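Long-range contacts in Exo-beta-1,3-galactanase (Bifidobacterium bifidum, PDB 5FLW), which probably cleaves galactose units from the non-reducing ends of beta-1,3-galactan chains, as a five-bladed beta-propeller hydrolase of glycoside hydrolase family 43: residues V65-L75 / T120-T128; L87-Y98 / R164-I172. One frame throughout, in Å; residues are numbered along the deposited sequence.

Contact 1. Residues V65-L75 / T120-T128; sequences VLDVQEDGSAL and TGPFAFQTT
Phe-125 swings its ring away from its own backbone N (chi1 -180°) and into the bend of the 65-75 loop, where Leu-75, its CG opposite the carbonyl carbon, uses its fork to set a methyl over the middle of that ring. Leu-75 CD1 lies 3.8 Å from the ring centroid of Phe-125 and only 7° off the normal, a CH-pi contact in which one methyl meets all six ring carbons almost evenly. At the edge of the same ring Ala-74 CB stands 4.1 Å from Phe-125 CZ; alanine is small enough to fit between this edge and Thr-128 CG2, which it also touches, while Thr-128 OG1 turns to Tyr-108. Gln-69 CG comes obliquely within 3.9 Å of Phe-125 CD2, and the bend at chi2 turns the amide back toward Asp-67 O. Glutamine suits the place because it has both a donor and an acceptor: NE2 reaches Asp-67 O from above the carbonyl plane, and OE1 takes a hydrogen from a water that accepts from Phe-125 N. At the other end the backbones meet directly: Phe-123 N donates to Val-65 O over 2.9 Å, with an N-H...O angle of 175°, and that oxygen also lies in the plane of the Phe-123 ring at its edge. The two side chains run side by side, Val-65 CG2 4.0 Å from Phe-123 CD1. A second water joins Asp-67 N to Phe-123 O. Gly-121 has positive phi, and a CB there would press on Val-65 O; the peptide before Pro-122 is cis, and the chain then runs into strand 124-129. The contact thus joins neighbouring propeller blades. Apolar groups pack on one another, while one direct bond and two waters serve the polar atoms alongside.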
loop_
_atom_site.group_PDB
_atom_site.type_symbol
_atom_site.label_atom_id
_atom_site.label_comp_id
_atom_site.label_asym_id
_atom_site.label_seq_id
_atom_site.Cartn_x
_atom_site.Cartn_y
_atom_site.Cartn_z
ATOM N N VAL A 65 -12.015 -8.264 8.381
ATOM C CA VAL A 65 -11.174 -8.403 9.569
ATOM C C VAL A 65 -11.096 -7.119 10.408
ATOM O O VAL A 65 -10.683 -7.188 11.574
ATOM C CB VAL A 65 -9.765 -8.974 9.231
ATOM C CG1 VAL A 65 -9.904 -10.333 8.537
ATOM C CG2 VAL A 65 -8.944 -8.030 8.347
ATOM N N LEU A 66 -11.474 -5.967 9.851
ATOM C CA LEU A 66 -11.682 -4.735 10.617
ATOM C C LEU A 66 -13.058 -4.217 10.204
ATOM O O LEU A 66 -13.262 -3.837 9.043
ATOM C CB LEU A 66 -10.581 -3.695 10.374
ATOM C CG LEU A 66 -10.796 -2.342 11.071
ATOM C CD1 LEU A 66 -10.878 -2.506 12.571
ATOM C CD2 LEU A 66 -9.729 -1.299 10.674
ATOM N N ASP A 67 -14.005 -4.260 11.126
ATOM C CA ASP A 67 -15.382 -3.921 10.810
ATOM C C ASP A 67 -15.572 -2.410 10.756
ATOM O O ASP A 67 -14.795 -1.627 11.321
ATOM C CB ASP A 67 -16.314 -4.438 11.899
ATOM C CG ASP A 67 -16.518 -5.936 11.834
ATOM O OD1 ASP A 67 -16.644 -6.469 10.710
ATOM O OD2 ASP A 67 -16.556 -6.580 12.911
ATOM N N VAL A 68 -16.654 -2.010 10.077
ATOM C CA VAL A 68 -17.228 -0.696 10.321
ATOM C C VAL A 68 -17.510 -0.568 11.819
ATOM O O VAL A 68 -18.009 -1.506 12.452
ATOM C CB VAL A 68 -18.528 -0.543 9.513
ATOM C CG1 VAL A 68 -19.123 0.833 9.748
ATOM C CG2 VAL A 68 -18.286 -0.786 8.043
ATOM N N GLN A 69 -17.169 0.586 12.393
ATOM C CA GLN A 69 -17.313 0.832 13.825
ATOM C C GLN A 69 -18.591 1.643 14.098
ATOM O O GLN A 69 -19.327 2.016 13.181
ATOM C CB GLN A 69 -16.022 1.485 14.363
ATOM C CG GLN A 69 -14.736 0.629 14.095
ATOM C CD GLN A 69 -14.737 -0.708 14.864
ATOM O OE1 GLN A 69 -15.047 -0.737 16.064
ATOM N NE2 GLN A 69 -14.414 -1.812 14.179
ATOM N N GLU A 70 -18.850 1.944 15.372
ATOM C CA GLU A 70 -20.118 2.572 15.715
ATOM C C GLU A 70 -20.107 4.060 15.364
ATOM O O GLU A 70 -19.054 4.703 15.244
ATOM C CB GLU A 70 -20.453 2.352 17.191
ATOM C CG GLU A 70 -19.957 3.428 18.151
ATOM C CD GLU A 70 -18.442 3.419 18.401
ATOM O OE1 GLU A 70 -17.742 2.456 17.985
ATOM O OE2 GLU A 70 -17.946 4.381 19.049
ATOM N N ASP A 71 -21.316 4.593 15.187
ATOM C CA ASP A 71 -21.492 6.011 14.926
ATOM C C ASP A 71 -20.793 6.832 16.006
ATOM O O ASP A 71 -20.864 6.514 17.197
ATOM C CB ASP A 71 -22.985 6.350 14.921
ATOM C CG ASP A 71 -23.715 5.803 13.686
ATOM O OD1 ASP A 71 -23.064 5.312 12.733
ATOM O OD2 ASP A 71 -24.959 5.895 13.637
ATOM N N GLY A 72 -20.121 7.905 15.579
ATOM C CA GLY A 72 -19.346 8.747 16.470
ATOM C C GLY A 72 -17.866 8.402 16.540
ATOM O O GLY A 72 -17.088 9.193 17.112
ATOM N N SER A 73 -17.453 7.255 15.986
ATOM C CA SER A 73 -16.042 6.890 15.896
ATOM C C SER A 73 -15.480 7.272 14.529
ATOM O O SER A 73 -16.213 7.551 13.569
ATOM C CB SER A 73 -15.827 5.384 16.123
ATOM O OG SER A 73 -16.237 4.600 15.011
ATOM N N ALA A 74 -14.140 7.242 14.445
ATOM C CA ALA A 74 -13.460 7.645 13.215
ATOM C C ALA A 74 -13.586 6.616 12.089
ATOM O O ALA A 74 -13.179 6.907 10.956
ATOM C CB ALA A 74 -11.992 7.955 13.498
ATOM N N LEU A 75 -14.140 5.434 12.362
ATOM C CA LEU A 75 -14.385 4.422 11.337
ATOM C C LEU A 75 -15.860 4.031 11.273
ATOM O O LEU A 75 -16.193 2.884 10.936
ATOM C CB LEU A 75 -13.486 3.199 11.531
ATOM C CG LEU A 75 -11.983 3.404 11.232
ATOM C CD1 LEU A 75 -11.149 2.177 11.605
ATOM C CD2 LEU A 75 -11.748 3.822 9.771
ATOM N N THR A 120 -5.549 -12.873 10.640
ATOM C CA THR A 120 -6.914 -12.817 10.136
ATOM C C THR A 120 -7.862 -12.142 11.106
ATOM O O THR A 120 -9.083 -12.261 10.938
ATOM C CB THR A 120 -7.410 -14.220 9.780
ATOM O OG1 THR A 120 -7.277 -15.075 10.926
ATOM C CG2 THR A 120 -6.590 -14.792 8.600
ATOM N N GLY A 121 -7.338 -11.432 12.107
ATOM C CA GLY A 121 -8.172 -10.685 13.022
ATOM C C GLY A 121 -8.951 -11.551 13.999
ATOM O O GLY A 121 -8.555 -12.676 14.284
ATOM N N PRO A 122 -10.062 -11.021 14.541
ATOM C CA PRO A 122 -10.569 -9.653 14.332
ATOM C C PRO A 122 -9.619 -8.584 14.870
ATOM O O PRO A 122 -8.985 -8.795 15.903
ATOM C CB PRO A 122 -11.889 -9.636 15.122
ATOM C CG PRO A 122 -11.710 -10.702 16.160
ATOM C CD PRO A 122 -10.895 -11.787 15.492
ATOM N N PHE A 123 -9.483 -7.475 14.156
ATOM C CA PHE A 123 -8.688 -6.342 14.618
ATOM C C PHE A 123 -9.570 -5.438 15.481
ATOM O O PHE A 123 -10.735 -5.172 15.152
ATOM C CB PHE A 123 -8.056 -5.574 13.428
ATOM C CG PHE A 123 -6.922 -6.331 12.728
ATOM C CD1 PHE A 123 -7.190 -7.352 11.825
ATOM C CD2 PHE A 123 -5.595 -6.047 13.018
ATOM C CE1 PHE A 123 -6.148 -8.064 11.213
ATOM C CE2 PHE A 123 -4.550 -6.750 12.400
ATOM C CZ PHE A 123 -4.834 -7.763 11.500
ATOM N N ALA A 124 -9.025 -5.001 16.615
ATOM C CA ALA A 124 -9.717 -4.098 17.528
ATOM C C ALA A 124 -9.193 -2.678 17.298
ATOM O O ALA A 124 -7.984 -2.416 17.446
ATOM C CB ALA A 124 -9.484 -4.525 18.970
ATOM N N PHE A 125 -10.095 -1.773 16.923
ATOM C CA PHE A 125 -9.738 -0.389 16.647
ATOM C C PHE A 125 -9.391 0.349 17.947
ATOM O O PHE A 125 -10.214 0.411 18.877
ATOM C CB PHE A 125 -10.930 0.276 15.970
ATOM C CG PHE A 125 -10.716 1.719 15.606
ATOM C CD1 PHE A 125 -9.488 2.175 15.126
ATOM C CD2 PHE A 125 -11.780 2.627 15.692
ATOM C CE1 PHE A 125 -9.320 3.532 14.759
ATOM C CE2 PHE A 125 -11.613 3.974 15.318
ATOM C CZ PHE A 125 -10.395 4.416 14.856
ATOM N N GLN A 126 -8.201 0.969 17.975
ATOM C CA GLN A 126 -7.698 1.649 19.172
ATOM C C GLN A 126 -7.626 3.169 19.039
ATOM O O GLN A 126 -8.445 3.873 19.636
ATOM C CB GLN A 126 -6.376 1.037 19.650
ATOM C CG GLN A 126 -6.571 -0.419 20.026
ATOM C CD GLN A 126 -5.440 -1.018 20.835
ATOM O OE1 GLN A 126 -4.291 -0.601 20.743
ATOM N NE2 GLN A 126 -5.769 -2.050 21.605
ATOM N N THR A 127 -6.690 3.702 18.265
ATOM C CA THR A 127 -6.404 5.132 18.265
ATOM C C THR A 127 -6.519 5.716 16.853
ATOM O O THR A 127 -6.468 5.001 15.839
ATOM C CB THR A 127 -4.938 5.395 18.738
ATOM O OG1 THR A 127 -4.030 4.627 17.923
ATOM C CG2 THR A 127 -4.732 5.084 20.240
ATOM N N THR A 128 -6.634 7.045 16.788
ATOM C CA THR A 128 -6.203 7.775 15.602
ATOM C C THR A 128 -5.049 8.667 16.040
ATOM O O THR A 128 -5.031 9.155 17.178
ATOM C CB THR A 128 -7.297 8.579 14.876
ATOM O OG1 THR A 128 -7.682 9.689 15.690
ATOM C CG2 THR A 128 -8.497 7.717 14.562
HETATM O O HOH W 1 -13.053 -5.446 13.716
HETATM O O HOH W 2 -12.820 -2.319 17.434
#

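Contact 2. Residues L87-Y98 / R164-I172; sequences LHCPATGKYVMY and RLADDYLTI
Tyr-169 lays one face of its ring over Cys-89, whose CA lies 4.0 Å from the ring centroid and whose sulfur, anti to the backbone N (chi1 178°), is carried over the same face in a sulfur-aromatic contact. The contact joins two adjacent blades of the five-bladed beta-propeller: the hairpin between strands 80-88 and 95-102 meets the turn between strands 159-165 and 172-179. The opposite face of the Tyr-169 ring is met by Leu-165 CD1 near the rim, so an aromatic plate is held between Cys-89 and a methyl of the branched Leu-165. Leu-87 CB approaches Tyr-169 CE2 at 3.7 Å, its side chain crossing the tyrosine at about a right angle, and Pro-90 CD comes nearer still, 3.5 Å from Tyr-169 CZ. The phenol OH is hydrogen-bonded to Gly-147 and Gln-143 outside the two segments. An alanine in place of Tyr-169 would probably open a gap between Cys-89 and Leu-165 and leave Gly-147 O and Gln-143 without their phenol partner. Tyr-169 N bonds to Ala-166 O, closing a type I turn that ends at Tyr-169 with positive phi; an Asx turn, Asp-168 OD1 accepting from Leu-170 N, spans Tyr-169. Water bridges span the solvent side, one between Ala-91 N and Asp-167 O, the other between Thr-92 OG1 and Asp-168 O. Val-96 adds its CG2 against Tyr-169 CB, a beta-branched residue suited to its strand. Deeper in, Tyr-98 OH donates to a lone pair of Tyr-169 O, in the carbonyl plane, across 2.7 Å.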
loop_
_atom_site.group_PDB
_atom_site.type_symbol
_atom_site.label_atom_id
_atom_site.label_comp_id
_atom_site.label_asym_id
_atom_site.label_seq_id
_atom_site.Cartn_x
_atom_site.Cartn_y
_atom_site.Cartn_z
ATOM N N LEU A 87 1.486 -4.939 9.854
ATOM C CA LEU A 87 2.823 -5.421 10.178
ATOM C C LEU A 87 2.727 -6.361 11.373
ATOM O O LEU A 87 1.833 -6.221 12.228
ATOM C CB LEU A 87 3.799 -4.284 10.554
ATOM C CG LEU A 87 4.250 -3.326 9.439
ATOM C CD1 LEU A 87 5.112 -2.178 10.017
ATOM C CD2 LEU A 87 4.995 -4.055 8.339
ATOM N N HIS A 88 3.649 -7.332 11.419
ATOM C CA HIS A 88 3.799 -8.216 12.570
ATOM C C HIS A 88 4.887 -7.628 13.474
ATOM O O HIS A 88 6.027 -7.424 13.026
ATOM C CB HIS A 88 4.138 -9.643 12.112
ATOM C CG HIS A 88 4.098 -10.670 13.210
ATOM N ND1 HIS A 88 4.826 -11.840 13.160
ATOM C CD2 HIS A 88 3.412 -10.708 14.377
ATOM C CE1 HIS A 88 4.578 -12.561 14.240
ATOM N NE2 HIS A 88 3.748 -11.884 15.010
ATOM N N CYS A 89 4.524 -7.338 14.742
ATOM C CA CYS A 89 5.418 -6.629 15.663
ATOM C C CYS A 89 6.378 -7.608 16.331
ATOM O O CYS A 89 5.930 -8.472 17.097
ATOM C CB CYS A 89 4.619 -5.917 16.744
ATOM S SG CYS A 89 5.672 -5.088 17.937
ATOM N N PRO A 90 7.690 -7.494 16.110
ATOM C CA PRO A 90 8.604 -8.481 16.719
ATOM C C PRO A 90 8.586 -8.477 18.241
ATOM O O PRO A 90 8.636 -9.548 18.869
ATOM C CB PRO A 90 9.971 -8.083 16.155
ATOM C CG PRO A 90 9.654 -7.309 14.915
ATOM C CD PRO A 90 8.397 -6.567 15.207
ATOM N N ALA A 91 8.483 -7.291 18.858
ATOM C CA ALA A 91 8.618 -7.228 20.310
ATOM C C ALA A 91 7.405 -7.818 21.018
ATOM O O ALA A 91 7.553 -8.391 22.096
ATOM C CB ALA A 91 8.852 -5.786 20.759
ATOM N N THR A 92 6.210 -7.727 20.417
ATOM C CA THR A 92 4.977 -8.108 21.090
ATOM C C THR A 92 4.312 -9.336 20.490
ATOM O O THR A 92 3.454 -9.927 21.152
ATOM C CB THR A 92 3.955 -6.965 21.022
ATOM O OG1 THR A 92 3.550 -6.789 19.662
ATOM C CG2 THR A 92 4.514 -5.634 21.586
ATOM N N GLY A 93 4.643 -9.698 19.248
ATOM C CA GLY A 93 3.951 -10.750 18.532
ATOM C C GLY A 93 2.579 -10.374 17.999
ATOM O O GLY A 93 1.897 -11.234 17.414
ATOM N N LYS A 94 2.122 -9.146 18.223
ATOM C CA LYS A 94 0.811 -8.747 17.732
ATOM C C LYS A 94 0.873 -8.374 16.247
ATOM O O LYS A 94 1.931 -8.040 15.690
ATOM C CB LYS A 94 0.261 -7.562 18.542
ATOM C CG LYS A 94 0.162 -7.818 20.044
ATOM C CD LYS A 94 -0.585 -9.128 20.329
ATOM C CE LYS A 94 -0.814 -9.338 21.826
ATOM N NZ LYS A 94 -1.338 -10.714 22.127
ATOM N N TYR A 95 -0.287 -8.441 15.610
ATOM C CA TYR A 95 -0.474 -7.917 14.264
ATOM C C TYR A 95 -1.154 -6.553 14.376
ATOM O O TYR A 95 -2.253 -6.447 14.930
ATOM C CB TYR A 95 -1.323 -8.895 13.455
ATOM C CG TYR A 95 -0.601 -10.214 13.277
ATOM C CD1 TYR A 95 -0.679 -11.222 14.247
ATOM C CD2 TYR A 95 0.227 -10.434 12.152
ATOM C CE1 TYR A 95 0.012 -12.408 14.081
ATOM C CE2 TYR A 95 0.910 -11.619 11.988
ATOM C CZ TYR A 95 0.796 -12.597 12.949
ATOM O OH TYR A 95 1.474 -13.781 12.806
ATOM N N VAL A 96 -0.484 -5.507 13.884
ATOM C CA VAL A 96 -0.976 -4.137 13.985
ATOM C C VAL A 96 -1.398 -3.683 12.595
ATOM O O VAL A 96 -0.633 -3.811 11.628
ATOM C CB VAL A 96 0.066 -3.184 14.598
ATOM C CG1 VAL A 96 -0.552 -1.819 14.794
ATOM C CG2 VAL A 96 0.653 -3.748 15.900
ATOM N N MET A 97 -2.619 -3.161 12.500
ATOM C CA MET A 97 -3.146 -2.604 11.272
ATOM C C MET A 97 -3.160 -1.075 11.345
ATOM O O MET A 97 -3.490 -0.490 12.390
ATOM C CB MET A 97 -4.555 -3.128 11.002
ATOM C CG MET A 97 -5.156 -2.615 9.707
ATOM S SD MET A 97 -6.809 -3.326 9.345
ATOM C CE MET A 97 -6.367 -5.019 8.946
ATOM N N TYR A 98 -2.771 -0.444 10.225
ATOM C CA TYR A 98 -2.781 1.006 10.034
ATOM C C TYR A 98 -3.753 1.332 8.907
ATOM O O TYR A 98 -3.875 0.565 7.948
ATOM C CB TYR A 98 -1.370 1.524 9.683
ATOM C CG TYR A 98 -0.331 0.922 10.598
ATOM C CD1 TYR A 98 -0.079 1.482 11.857
ATOM C CD2 TYR A 98 0.356 -0.237 10.234
ATOM C CE1 TYR A 98 0.856 0.904 12.732
ATOM C CE2 TYR A 98 1.268 -0.834 11.092
ATOM C CZ TYR A 98 1.524 -0.259 12.344
ATOM O OH TYR A 98 2.431 -0.833 13.198
ATOM N N ARG A 164 9.300 6.238 11.729
ATOM C CA ARG A 164 9.686 5.031 12.449
ATOM C C ARG A 164 8.701 4.775 13.590
ATOM O O ARG A 164 8.343 5.697 14.326
ATOM C CB ARG A 164 11.118 5.102 12.976
ATOM C CG ARG A 164 11.614 3.803 13.635
ATOM C CD ARG A 164 13.111 3.807 13.857
ATOM N NE ARG A 164 13.553 4.987 14.614
ATOM C CZ ARG A 164 13.743 5.026 15.935
ATOM N NH1 ARG A 164 13.542 3.935 16.671
ATOM N NH2 ARG A 164 14.159 6.153 16.527
ATOM N N LEU A 165 8.280 3.516 13.727
ATOM C CA LEU A 165 7.348 3.127 14.770
ATOM C C LEU A 165 8.095 2.828 16.068
ATOM O O LEU A 165 9.262 2.393 16.061
ATOM C CB LEU A 165 6.610 1.855 14.344
ATOM C CG LEU A 165 5.698 2.003 13.121
ATOM C CD1 LEU A 165 5.377 0.638 12.484
ATOM C CD2 LEU A 165 4.412 2.706 13.526
ATOM N N ALA A 166 7.382 3.011 17.184
ATOM C CA ALA A 166 7.829 2.507 18.473
ATOM C C ALA A 166 7.985 0.987 18.396
ATOM O O ALA A 166 7.455 0.325 17.489
ATOM C CB ALA A 166 6.783 2.845 19.535
ATOM N N ASP A 167 8.727 0.427 19.360
ATOM C CA ASP A 167 8.981 -1.016 19.361
ATOM C C ASP A 167 7.707 -1.840 19.455
ATOM O O ASP A 167 7.696 -2.991 19.012
ATOM C CB ASP A 167 9.883 -1.428 20.524
ATOM C CG ASP A 167 11.318 -0.982 20.351
ATOM O OD1 ASP A 167 11.715 -0.621 19.215
ATOM O OD2 ASP A 167 12.037 -0.965 21.378
ATOM N N ASP A 168 6.659 -1.323 20.092
ATOM C CA ASP A 168 5.397 -2.054 20.122
ATOM C C ASP A 168 4.536 -1.799 18.882
ATOM O O ASP A 168 3.401 -2.287 18.819
ATOM C CB ASP A 168 4.626 -1.757 21.410
ATOM C CG ASP A 168 4.199 -0.298 21.520
ATOM O OD1 ASP A 168 4.364 0.470 20.556
ATOM O OD2 ASP A 168 3.673 0.082 22.596
ATOM N N TYR A 169 5.043 -1.020 17.920
ATOM C CA TYR A 169 4.409 -0.749 16.633
ATOM C C TYR A 169 3.102 0.047 16.738
ATOM O O TYR A 169 2.394 0.171 15.726
ATOM C CB TYR A 169 4.205 -2.035 15.816
ATOM C CG TYR A 169 5.422 -2.549 15.060
ATOM C CD1 TYR A 169 6.725 -2.181 15.414
ATOM C CD2 TYR A 169 5.263 -3.398 13.960
ATOM C CE1 TYR A 169 7.837 -2.664 14.697
ATOM C CE2 TYR A 169 6.358 -3.882 13.246
ATOM C CZ TYR A 169 7.633 -3.523 13.607
ATOM O OH TYR A 169 8.711 -4.014 12.868
ATOM N N LEU A 170 2.772 0.638 17.905
ATOM C CA LEU A 170 1.463 1.274 18.104
ATOM C C LEU A 170 1.464 2.785 17.861
ATOM O O LEU A 170 0.383 3.387 17.751
ATOM C CB LEU A 170 0.937 1.022 19.520
ATOM C CG LEU A 170 0.752 -0.445 19.914
ATOM C CD1 LEU A 170 0.265 -0.510 21.345
ATOM C CD2 LEU A 170 -0.201 -1.131 18.978
ATOM N N THR A 171 2.648 3.408 17.790
ATOM C CA THR A 171 2.745 4.840 17.526
ATOM C C THR A 171 4.080 5.146 16.838
ATOM O O THR A 171 4.875 4.245 16.564
ATOM C CB THR A 171 2.492 5.661 18.797
ATOM O OG1 THR A 171 2.291 7.024 18.412
ATOM C CG2 THR A 171 3.663 5.545 19.775
ATOM N N ILE A 172 4.293 6.436 16.528
ATOM C CA ILE A 172 5.433 6.935 15.759
ATOM C C ILE A 172 6.392 7.657 16.699
ATOM O O ILE A 172 5.961 8.447 17.548
ATOM C CB ILE A 172 4.919 7.924 14.702
ATOM C CG1 ILE A 172 3.968 7.226 13.741
ATOM C CG2 ILE A 172 6.081 8.603 13.961
ATOM C CD1 ILE A 172 3.216 8.278 12.877
HETATM O O HOH W 3 9.329 -4.679 17.866
HETATM O O HOH W 4 1.918 -4.613 19.550
#

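The centres of contacts 1 and 2 lie about 17 Å apart, and both use the sheet of strands 80-88, 95-102, 110-116 and 124-129. Contact 1 ties its outermost strand 124-129 to the end of strand 60-66 in the preceding blade; contact 2 ties the hairpin at 87-98 to the following blade. Along the chain the segments alternate, 65-75, 87-98, 120-128 and 164-172, so the shared blade is joined to both neighbours. The contacts also touch: Met-97 packs against Leu-66, Val-65 and Phe-123, its SD 3.8 Å from Leu-66 CD2. Three consecutive blades are therefore connected through one sheet, as in a propeller.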